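Local atomic coordinates of probable transcriptional regulator WhiB7 (Mycobacterium tuberculosis, PDB entry 7KUG), a protein that acts as a transcriptional regulator, probably redox-responsive, that binds a [4Fe-4S] cluster and on overproduction up-regulates at least ten genes besides its own. Residues 16-21 and 44-49; 38-43 and 68-73; 50-55 and 64-69. The protein carries 2 engineered substitutions. All blocks are in the same frame, centred on the assembly; numbering follows the deposited sequence. Where two conformers were deposited one is given.

From the N terminus, the loop 16-21 is the first to meet a distant partner: interaction 1 joins it to 44-49, closing a loop that contains helix 33-43. Interaction 2 starts inside that loop, at 38-43, and reaches on to 68-73, so the two cross. Interaction 3 opens once interaction 1 has closed; it joins 50-55 to 64-69, a short return from helix 49-59 to strand 65-66. Interactions 2 and 3 share G68 and E69, which brings both helices to the hairpin of strands 65-66 and 69-72. All three contacts touch the [4Fe-4S] cluster and supply its four cysteines between them.

Interaction 1. Residues 16-21 and 44-49; sequences PVLPCH and VSCPIR. With SF4 (iron/sulfur cluster), chain E.
P19 packs its ring against C46 while L18 reaches over the next two residues, P47 and I48. In P19, CB sits over cluster sulfide S3; CG turns outward to S45, 3.9 Å from its OG; CD closes the ring against the C46 side chain, with CB of C46 3.8 Å away, and also touches S3. The isobutyl group of L18 forks beside the same cysteine. Its CD2 lies 3.9 Å from C46 SG and rests on P47 CG, whereas CD1 meets I48 CD1 at 4.1 Å and faces sulfide S4. The L18 and I48 side chains run at about a right angle, making an apolar wall beside one edge of the cluster. C46 places SG anti to its backbone N (chi1 -176°), which turns the thiolate inward to bind FE1 at 2.3 Å; C20 SG binds FE2 at the same distance. A type I turn from C46 to R49 wraps round the C46 thiolate: I48 N donates to C46 SG over 3.5 Å, a fairly straight bond (157°) that probably draws some negative charge from the sulfur. R49 bends at chi3 so that NH2 donates to a lone pair of V44 O in the carbonyl plane, though the bond is bent (139°) and the oxygen tilted from the guanidinium plane. L18, C20 and H21 pack against the other protein chain, to whose backbone H21 NE2 is hydrogen-bonded. A remote first cysteine, C20, joined by C43-X2-C46-X5-C52, is the ligand pattern of the Wbl-type [4Fe-4S] site.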
loop_
_atom_site.group_PDB
_atom_site.type_symbol
_atom_site.label_atom_id
_atom_site.label_comp_id
_atom_site.label_asym_id
_atom_site.label_seq_id
_atom_site.Cartn_x
_atom_site.Cartn_y
_atom_site.Cartn_z
ATOM N N PRO A 16 -2.270 15.838 -13.496
ATOM C CA PRO A 16 -3.418 14.988 -13.870
ATOM C C PRO A 16 -4.154 14.380 -12.666
ATOM O O PRO A 16 -3.808 13.276 -12.286
ATOM C CB PRO A 16 -2.782 13.852 -14.685
ATOM C CG PRO A 16 -1.416 13.709 -14.063
ATOM C CD PRO A 16 -1.006 15.140 -13.787
ATOM N N VAL A 17 -5.144 15.089 -12.105
ATOM C CA VAL A 17 -5.765 14.720 -10.798
ATOM C C VAL A 17 -6.391 13.326 -10.928
ATOM O O VAL A 17 -7.165 13.070 -11.881
ATOM C CB VAL A 17 -6.777 15.759 -10.279
ATOM C CG1 VAL A 17 -8.192 15.201 -10.220
ATOM C CG2 VAL A 17 -6.359 16.297 -8.916
ATOM N N LEU A 18 -6.037 12.437 -10.006
ATOM C CA LEU A 18 -6.789 11.182 -9.778
ATOM C C LEU A 18 -7.737 11.413 -8.610
ATOM O O LEU A 18 -7.367 12.030 -7.610
ATOM C CB LEU A 18 -5.806 10.041 -9.521
ATOM C CG LEU A 18 -4.688 9.898 -10.555
ATOM C CD1 LEU A 18 -3.771 8.736 -10.220
ATOM C CD2 LEU A 18 -5.252 9.732 -11.956
ATOM N N PRO A 19 -8.986 10.907 -8.697
ATOM C CA PRO A 19 -9.917 10.995 -7.575
ATOM C C PRO A 19 -9.323 10.523 -6.244
ATOM O O PRO A 19 -9.705 11.024 -5.207
ATOM C CB PRO A 19 -11.096 10.142 -8.046
ATOM C CG PRO A 19 -11.077 10.317 -9.549
ATOM C CD PRO A 19 -9.604 10.349 -9.911
ATOM N N CYS A 20 -8.438 9.522 -6.258
ATOM C CA CYS A 20 -7.946 8.927 -4.989
ATOM C C CYS A 20 -6.816 9.784 -4.398
ATOM O O CYS A 20 -6.265 9.394 -3.360
ATOM C CB CYS A 20 -7.538 7.476 -5.195
ATOM S SG CYS A 20 -6.153 7.257 -6.340
ATOM N N HIS A 21 -6.531 10.942 -5.007
ATOM C CA HIS A 21 -5.696 12.026 -4.420
ATOM C C HIS A 21 -6.565 13.001 -3.619
ATOM O O HIS A 21 -6.019 13.954 -3.053
ATOM C CB HIS A 21 -4.880 12.711 -5.519
ATOM C CG HIS A 21 -3.863 11.796 -6.110
ATOM N ND1 HIS A 21 -3.449 11.893 -7.428
ATOM C CD2 HIS A 21 -3.213 10.733 -5.584
ATOM C CE1 HIS A 21 -2.567 10.944 -7.679
ATOM N NE2 HIS A 21 -2.398 10.224 -6.557
ATOM N N VAL A 44 -15.085 6.374 -10.607
ATOM C CA VAL A 44 -15.824 6.235 -11.899
ATOM C C VAL A 44 -15.268 7.209 -12.945
ATOM O O VAL A 44 -15.185 6.804 -14.115
ATOM C CB VAL A 44 -17.339 6.409 -11.697
ATOM C CG1 VAL A 44 -18.082 6.510 -13.021
ATOM C CG2 VAL A 44 -17.905 5.278 -10.858
ATOM N N SER A 45 -14.920 8.438 -12.561
ATOM C CA SER A 45 -14.468 9.512 -13.485
ATOM C C SER A 45 -12.949 9.480 -13.676
ATOM O O SER A 45 -12.426 10.350 -14.395
ATOM C CB SER A 45 -14.890 10.867 -12.998
ATOM O OG SER A 45 -14.123 11.264 -11.872
ATOM N N CYS A 46 -12.245 8.555 -13.025
ATOM C CA CYS A 46 -10.765 8.489 -13.112
ATOM C C CYS A 46 -10.313 8.292 -14.556
ATOM O O CYS A 46 -10.766 7.387 -15.246
ATOM C CB CYS A 46 -10.202 7.366 -12.260
ATOM S SG CYS A 46 -8.400 7.392 -12.305
ATOM N N PRO A 47 -9.373 9.123 -15.056
ATOM C CA PRO A 47 -8.917 8.989 -16.441
ATOM C C PRO A 47 -8.137 7.695 -16.737
ATOM O O PRO A 47 -8.037 7.318 -17.906
ATOM C CB PRO A 47 -8.039 10.234 -16.648
ATOM C CG PRO A 47 -7.591 10.639 -15.263
ATOM C CD PRO A 47 -8.726 10.229 -14.342
ATOM N N ILE A 48 -7.620 7.021 -15.707
ATOM C CA ILE A 48 -6.864 5.735 -15.856
ATOM C C ILE A 48 -7.620 4.573 -15.191
ATOM O O ILE A 48 -6.984 3.540 -14.884
ATOM C CB ILE A 48 -5.428 5.869 -15.316
ATOM C CG1 ILE A 48 -5.384 6.083 -13.800
ATOM C CG2 ILE A 48 -4.679 6.961 -16.052
ATOM C CD1 ILE A 48 -3.996 5.989 -13.213
ATOM N N ARG A 49 -8.936 4.686 -15.003
ATOM C CA ARG A 49 -9.722 3.694 -14.224
ATOM C C ARG A 49 -9.482 2.273 -14.758
ATOM O O ARG A 49 -9.183 1.372 -13.984
ATOM C CB ARG A 49 -11.211 4.044 -14.252
ATOM C CG ARG A 49 -12.031 3.214 -13.279
ATOM C CD ARG A 49 -13.508 3.440 -13.487
ATOM N NE ARG A 49 -13.988 2.645 -14.605
ATOM C CZ ARG A 49 -15.028 2.963 -15.369
ATOM N NH1 ARG A 49 -15.400 2.142 -16.339
ATOM N NH2 ARG A 49 -15.681 4.101 -15.180
HETATM FE FE1 SF4 E . -8.156 6.073 -10.425
HETATM FE FE2 SF4 E . -7.217 5.953 -7.888
HETATM FE FE3 SF4 E . -7.229 3.720 -9.489
HETATM FE FE4 SF4 E . -9.593 4.752 -8.520
HETATM S S1 SF4 E . -7.846 3.943 -7.402
HETATM S S2 SF4 E . -9.137 4.095 -10.553
HETATM S S3 SF4 E . -9.134 6.878 -8.597
HETATM S S4 SF4 E . -6.132 5.557 -9.753
#

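Interaction 2. Residues 38-43 and 68-73; sequences VAKTMC and GEIFDQ. Engineered in segment 38-43: M42 (natural residue Leu). With SF4 (iron/sulfur cluster), chain E.
K40 leaves helix 33-43 with CG anti to its carbonyl carbon (chi1 -78°) and bends at chi3 (69°), so its chain bows over the carbonyl of G68 and brings NZ near E69. E69 curls back to meet it through a bend at chi2 (-63°), although its CB starts out away from the helix. K40 CE passes 3.3 Å from G68 O, and K40 CD lies 3.7 Å from I70 CD1, the lysine and isoleucine side chains running at about a right angle. The charged ends form only a long salt bridge, 4.0 Å between K40 NZ and E69 OE1. Two waters fill in: each accepts from K40 NZ and donates to E69 OE1, and one also takes the N-H of I70. G68 belongs to the G-V-W-G-G turn of WhiB proteins, between strands 65-66 and 69-72, and has the positive phi that suits glycine. Here the turn presses on C43: its CB and G68 CA are only 3.3 Å apart, tighter than ordinary van der Waals contact. C43 carries its SG on to FE4 of the cluster, binding it at 2.3 Å. A third water donates to both K40 O and G68 O, linking two backbone carbonyls that cannot bond to each other. V65, on the neighbouring strand, packs against A39, K40, C43 and I70.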
loop_
_atom_site.group_PDB
_atom_site.type_symbol
_atom_site.label_atom_id
_atom_site.label_comp_id
_atom_site.label_asym_id
_atom_site.label_seq_id
_atom_site.Cartn_x
_atom_site.Cartn_y
_atom_site.Cartn_z
ATOM N N VAL A 38 -18.603 4.379 -1.529
ATOM C CA VAL A 38 -18.114 5.771 -1.756
ATOM C C VAL A 38 -16.839 5.715 -2.615
ATOM O O VAL A 38 -16.778 6.406 -3.646
ATOM C CB VAL A 38 -17.903 6.526 -0.431
ATOM C CG1 VAL A 38 -17.142 7.818 -0.636
ATOM C CG2 VAL A 38 -19.221 6.803 0.273
ATOM N N ALA A 39 -15.847 4.906 -2.237
ATOM C CA ALA A 39 -14.565 4.818 -2.969
ATOM C C ALA A 39 -14.828 4.352 -4.405
ATOM O O ALA A 39 -14.249 4.934 -5.342
ATOM C CB ALA A 39 -13.604 3.899 -2.250
ATOM N N LYS A 40 -15.669 3.332 -4.581
ATOM C CA LYS A 40 -16.030 2.831 -5.932
ATOM C C LYS A 40 -16.583 3.991 -6.770
ATOM O O LYS A 40 -16.277 4.059 -7.979
ATOM C CB LYS A 40 -17.063 1.714 -5.849
ATOM C CG LYS A 40 -16.509 0.356 -5.462
ATOM C CD LYS A 40 -17.567 -0.706 -5.464
ATOM C CE LYS A 40 -18.069 -1.030 -6.849
ATOM N NZ LYS A 40 -18.908 -2.250 -6.826
ATOM N N THR A 41 -17.375 4.872 -6.167
ATOM C CA THR A 41 -18.041 5.963 -6.911
ATOM C C THR A 41 -16.993 7.009 -7.293
ATOM O O THR A 41 -17.036 7.537 -8.427
ATOM C CB THR A 41 -19.200 6.556 -6.102
ATOM O OG1 THR A 41 -20.121 5.494 -5.861
ATOM C CG2 THR A 41 -19.904 7.688 -6.814
HETATM N N MSE A 42 -16.053 7.287 -6.396
HETATM C CA MSE A 42 -14.961 8.250 -6.675
HETATM C C MSE A 42 -14.219 7.824 -7.944
HETATM O O MSE A 42 -13.879 8.698 -8.736
HETATM C CB MSE A 42 -13.970 8.318 -5.511
HETATM C CG MSE A 42 -14.570 8.832 -4.238
HETATM SE SE MSE A 42 -14.875 10.744 -4.256
HETATM C CE MSE A 42 -13.069 11.384 -3.810
ATOM N N CYS A 43 -13.928 6.524 -8.096
ATOM C CA CYS A 43 -13.085 6.004 -9.197
ATOM C C CYS A 43 -13.769 6.203 -10.555
ATOM O O CYS A 43 -13.080 6.171 -11.567
ATOM C CB CYS A 43 -12.794 4.518 -9.022
ATOM S SG CYS A 43 -11.640 4.111 -7.685
ATOM N N GLY A 68 -12.316 1.236 -9.456
ATOM C CA GLY A 68 -13.744 1.318 -9.099
ATOM C C GLY A 68 -14.337 -0.032 -8.769
ATOM O O GLY A 68 -15.569 -0.151 -8.785
ATOM N N GLU A 69 -13.504 -1.021 -8.455
ATOM C CA GLU A 69 -13.974 -2.356 -8.000
ATOM C C GLU A 69 -13.371 -2.708 -6.627
ATOM O O GLU A 69 -12.207 -2.354 -6.354
ATOM C CB GLU A 69 -13.615 -3.427 -9.029
ATOM C CG GLU A 69 -14.273 -3.215 -10.391
ATOM C CD GLU A 69 -15.792 -3.267 -10.402
ATOM O OE1 GLU A 69 -16.394 -3.831 -9.457
ATOM O OE2 GLU A 69 -16.375 -2.765 -11.391
ATOM N N ILE A 70 -14.119 -3.443 -5.806
ATOM C CA ILE A 70 -13.609 -3.989 -4.522
ATOM C C ILE A 70 -12.823 -5.265 -4.806
ATOM O O ILE A 70 -13.371 -6.171 -5.457
ATOM C CB ILE A 70 -14.756 -4.253 -3.535
ATOM C CG1 ILE A 70 -15.467 -2.948 -3.169
ATOM C CG2 ILE A 70 -14.264 -5.017 -2.312
ATOM C CD1 ILE A 70 -16.895 -3.153 -2.749
ATOM N N PHE A 71 -11.611 -5.351 -4.259
ATOM C CA PHE A 71 -10.755 -6.556 -4.371
ATOM C C PHE A 71 -10.802 -7.390 -3.098
ATOM O O PHE A 71 -10.941 -6.864 -1.982
ATOM C CB PHE A 71 -9.325 -6.152 -4.703
ATOM C CG PHE A 71 -9.110 -5.864 -6.166
ATOM C CD1 PHE A 71 -9.751 -4.798 -6.772
ATOM C CD2 PHE A 71 -8.264 -6.653 -6.928
ATOM C CE1 PHE A 71 -9.565 -4.544 -8.121
ATOM C CE2 PHE A 71 -8.069 -6.393 -8.275
ATOM C CZ PHE A 71 -8.707 -5.328 -8.866
ATOM N N ASP A 72 -10.669 -8.705 -3.295
ATOM C CA ASP A 72 -10.591 -9.709 -2.212
ATOM C C ASP A 72 -9.696 -10.842 -2.728
ATOM O O ASP A 72 -10.129 -11.561 -3.630
ATOM C CB ASP A 72 -11.990 -10.186 -1.826
ATOM C CG ASP A 72 -12.007 -11.184 -0.684
ATOM O OD1 ASP A 72 -10.923 -11.385 -0.073
ATOM O OD2 ASP A 72 -13.091 -11.748 -0.415
ATOM N N GLN A 73 -8.465 -10.941 -2.224
ATOM C CA GLN A 73 -7.471 -11.964 -2.636
ATOM C C GLN A 73 -7.291 -11.961 -4.156
ATOM O O GLN A 73 -7.221 -13.052 -4.735
ATOM C CB GLN A 73 -7.933 -13.343 -2.170
ATOM C CG GLN A 73 -8.281 -13.372 -0.693
ATOM C CD GLN A 73 -7.057 -13.240 0.179
ATOM O OE1 GLN A 73 -5.923 -13.397 -0.276
ATOM N NE2 GLN A 73 -7.290 -12.982 1.457
HETATM FE FE1 SF4 E . -8.156 6.073 -10.425
HETATM FE FE2 SF4 E . -7.217 5.953 -7.888
HETATM FE FE3 SF4 E . -7.229 3.720 -9.489
HETATM FE FE4 SF4 E . -9.593 4.752 -8.520
HETATM S S1 SF4 E . -7.846 3.943 -7.402
HETATM S S2 SF4 E . -9.137 4.095 -10.553
HETATM S S3 SF4 E . -9.134 6.878 -8.597
HETATM S S4 SF4 E . -6.132 5.557 -9.753
HETATM O O HOH W 1 -17.035 1.934 -9.647
HETATM O O HOH W 2 -16.703 -4.331 -6.922
HETATM O O HOH W 3 -19.074 -2.544 -9.866
#

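Interaction 3. Residues 50-55 and 64-69; sequences RQCLAA and GVWGGE. With SF4 (iron/sulfur cluster), chain E.
C52 and L53, successive residues of helix 49-59, both meet the W66-G67 turn. C52 keeps SG anti to its backbone N (chi1 -178°), which sends the sulfur toward the hairpin; it comes in at the edge of the W66 indole, near the ring plane, and binds FE3. L53, with CG likewise anti to N, reaches instead to the W66 carbonyl and the E69 side chain. Its CD1 touches both W66 O and E69 CG, 3.8 Å from each, and the leucine and glutamate side chains meet at a slant. G67 sits against the helix backbone, its CA 3.8 Å from L53 N, and the same CA is 3.5 Å from sulfide S2. This close approach suits a residue without a side chain. G67 and G68 form the centre of a type I' turn, closed by paired W66 and E69 backbone bonds. The indole packs edge-to-face with F71 and gives its NE1 hydrogen to W63 O. No hydrogen bond crosses between helix and turn, and G67 N is buried without a partner; the segments meet directly by van der Waals packing alone, while the cluster, bound by C52 and touched by G67 CA, bridges them. C52, W66 and G67 are buried, W66 also against the other protein chain, consistent with a shielded side of the cluster.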
loop_
_atom_site.group_PDB
_atom_site.type_symbol
_atom_site.label_atom_id
_atom_site.label_comp_id
_atom_site.label_asym_id
_atom_site.label_seq_id
_atom_site.Cartn_x
_atom_site.Cartn_y
_atom_site.Cartn_z
ATOM N N ARG A 50 -9.610 2.049 -16.069
ATOM C CA ARG A 50 -9.516 0.671 -16.613
ATOM C C ARG A 50 -8.081 0.151 -16.505
ATOM O O ARG A 50 -7.925 -1.065 -16.319
ATOM C CB ARG A 50 -9.999 0.647 -18.059
ATOM C CG ARG A 50 -11.494 0.872 -18.172
ATOM C CD ARG A 50 -12.007 0.329 -19.485
ATOM N NE ARG A 50 -13.452 0.311 -19.460
ATOM C CZ ARG A 50 -14.207 1.311 -19.854
ATOM N NH1 ARG A 50 -13.644 2.406 -20.340
ATOM N NH2 ARG A 50 -15.522 1.206 -19.770
ATOM N N GLN A 51 -7.096 1.041 -16.636
ATOM C CA GLN A 51 -5.657 0.694 -16.490
ATOM C C GLN A 51 -5.381 0.312 -15.027
ATOM O O GLN A 51 -4.686 -0.698 -14.810
ATOM C CB GLN A 51 -4.817 1.851 -17.030
ATOM C CG GLN A 51 -5.106 2.149 -18.501
ATOM C CD GLN A 51 -5.992 3.355 -18.721
ATOM O OE1 GLN A 51 -7.141 3.413 -18.279
ATOM N NE2 GLN A 51 -5.458 4.333 -19.437
ATOM N N CYS A 52 -5.934 1.063 -14.070
ATOM C CA CYS A 52 -5.774 0.808 -12.611
ATOM C C CYS A 52 -6.372 -0.574 -12.303
ATOM O O CYS A 52 -5.737 -1.386 -11.600
ATOM C CB CYS A 52 -6.444 1.908 -11.789
ATOM S SG CYS A 52 -6.276 1.742 -9.990
ATOM N N LEU A 53 -7.559 -0.855 -12.846
ATOM C CA LEU A 53 -8.254 -2.139 -12.629
ATOM C C LEU A 53 -7.380 -3.270 -13.183
ATOM O O LEU A 53 -7.214 -4.268 -12.504
ATOM C CB LEU A 53 -9.631 -2.110 -13.299
ATOM C CG LEU A 53 -10.460 -3.382 -13.153
ATOM C CD1 LEU A 53 -10.722 -3.690 -11.693
ATOM C CD2 LEU A 53 -11.775 -3.271 -13.915
ATOM N N ALA A 54 -6.873 -3.113 -14.406
ATOM C CA ALA A 54 -6.092 -4.168 -15.089
ATOM C C ALA A 54 -4.856 -4.477 -14.241
ATOM O O ALA A 54 -4.548 -5.678 -14.032
ATOM C CB ALA A 54 -5.722 -3.730 -16.488
ATOM N N ALA A 55 -4.166 -3.436 -13.775
ATOM C CA ALA A 55 -2.879 -3.558 -13.050
ATOM C C ALA A 55 -3.134 -4.207 -11.691
ATOM O O ALA A 55 -2.345 -5.074 -11.279
ATOM C CB ALA A 55 -2.216 -2.212 -12.909
ATOM N N GLY A 64 -9.046 -3.620 -0.966
ATOM C CA GLY A 64 -9.132 -2.199 -1.320
ATOM C C GLY A 64 -9.911 -2.008 -2.610
ATOM O O GLY A 64 -10.258 -3.010 -3.306
ATOM N N VAL A 65 -10.178 -0.750 -2.929
ATOM C CA VAL A 65 -10.889 -0.369 -4.176
ATOM C C VAL A 65 -9.844 0.083 -5.188
ATOM O O VAL A 65 -9.055 0.995 -4.912
ATOM C CB VAL A 65 -11.980 0.681 -3.915
ATOM C CG1 VAL A 65 -12.535 1.248 -5.217
ATOM C CG2 VAL A 65 -13.088 0.077 -3.062
ATOM N N TRP A 66 -9.858 -0.554 -6.344
ATOM C CA TRP A 66 -8.930 -0.272 -7.451
ATOM C C TRP A 66 -9.790 -0.248 -8.712
ATOM O O TRP A 66 -10.588 -1.178 -8.861
ATOM C CB TRP A 66 -7.841 -1.347 -7.567
ATOM C CG TRP A 66 -7.091 -1.656 -6.317
ATOM C CD1 TRP A 66 -7.549 -2.391 -5.263
ATOM C CD2 TRP A 66 -5.741 -1.277 -5.997
ATOM N NE1 TRP A 66 -6.579 -2.485 -4.307
ATOM C CE2 TRP A 66 -5.462 -1.819 -4.726
ATOM C CE3 TRP A 66 -4.747 -0.552 -6.657
ATOM C CZ2 TRP A 66 -4.225 -1.641 -4.100
ATOM C CZ3 TRP A 66 -3.522 -0.388 -6.048
ATOM C CH2 TRP A 66 -3.274 -0.920 -4.783
ATOM N N GLY A 67 -9.612 0.754 -9.576
ATOM C CA GLY A 67 -10.348 0.835 -10.847
ATOM C C GLY A 67 -11.849 0.753 -10.618
ATOM O O GLY A 67 -12.549 0.200 -11.480
ATOM N N GLY A 68 -12.316 1.236 -9.456
ATOM C CA GLY A 68 -13.744 1.318 -9.099
ATOM C C GLY A 68 -14.337 -0.032 -8.769
ATOM O O GLY A 68 -15.569 -0.151 -8.785
ATOM N N GLU A 69 -13.504 -1.021 -8.455
ATOM C CA GLU A 69 -13.974 -2.356 -8.000
ATOM C C GLU A 69 -13.371 -2.708 -6.627
ATOM O O GLU A 69 -12.207 -2.354 -6.354
ATOM C CB GLU A 69 -13.615 -3.427 -9.029
ATOM C CG GLU A 69 -14.273 -3.215 -10.391
ATOM C CD GLU A 69 -15.792 -3.267 -10.402
ATOM O OE1 GLU A 69 -16.394 -3.831 -9.457
ATOM O OE2 GLU A 69 -16.375 -2.765 -11.391
HETATM FE FE1 SF4 E . -8.156 6.073 -10.425
HETATM FE FE2 SF4 E . -7.217 5.953 -7.888
HETATM FE FE3 SF4 E . -7.229 3.720 -9.489
HETATM FE FE4 SF4 E . -9.593 4.752 -8.520
HETATM S S1 SF4 E . -7.846 3.943 -7.402
HETATM S S2 SF4 E . -9.137 4.095 -10.553
HETATM S S3 SF4 E . -9.134 6.878 -8.597
HETATM S S4 SF4 E . -6.132 5.557 -9.753
#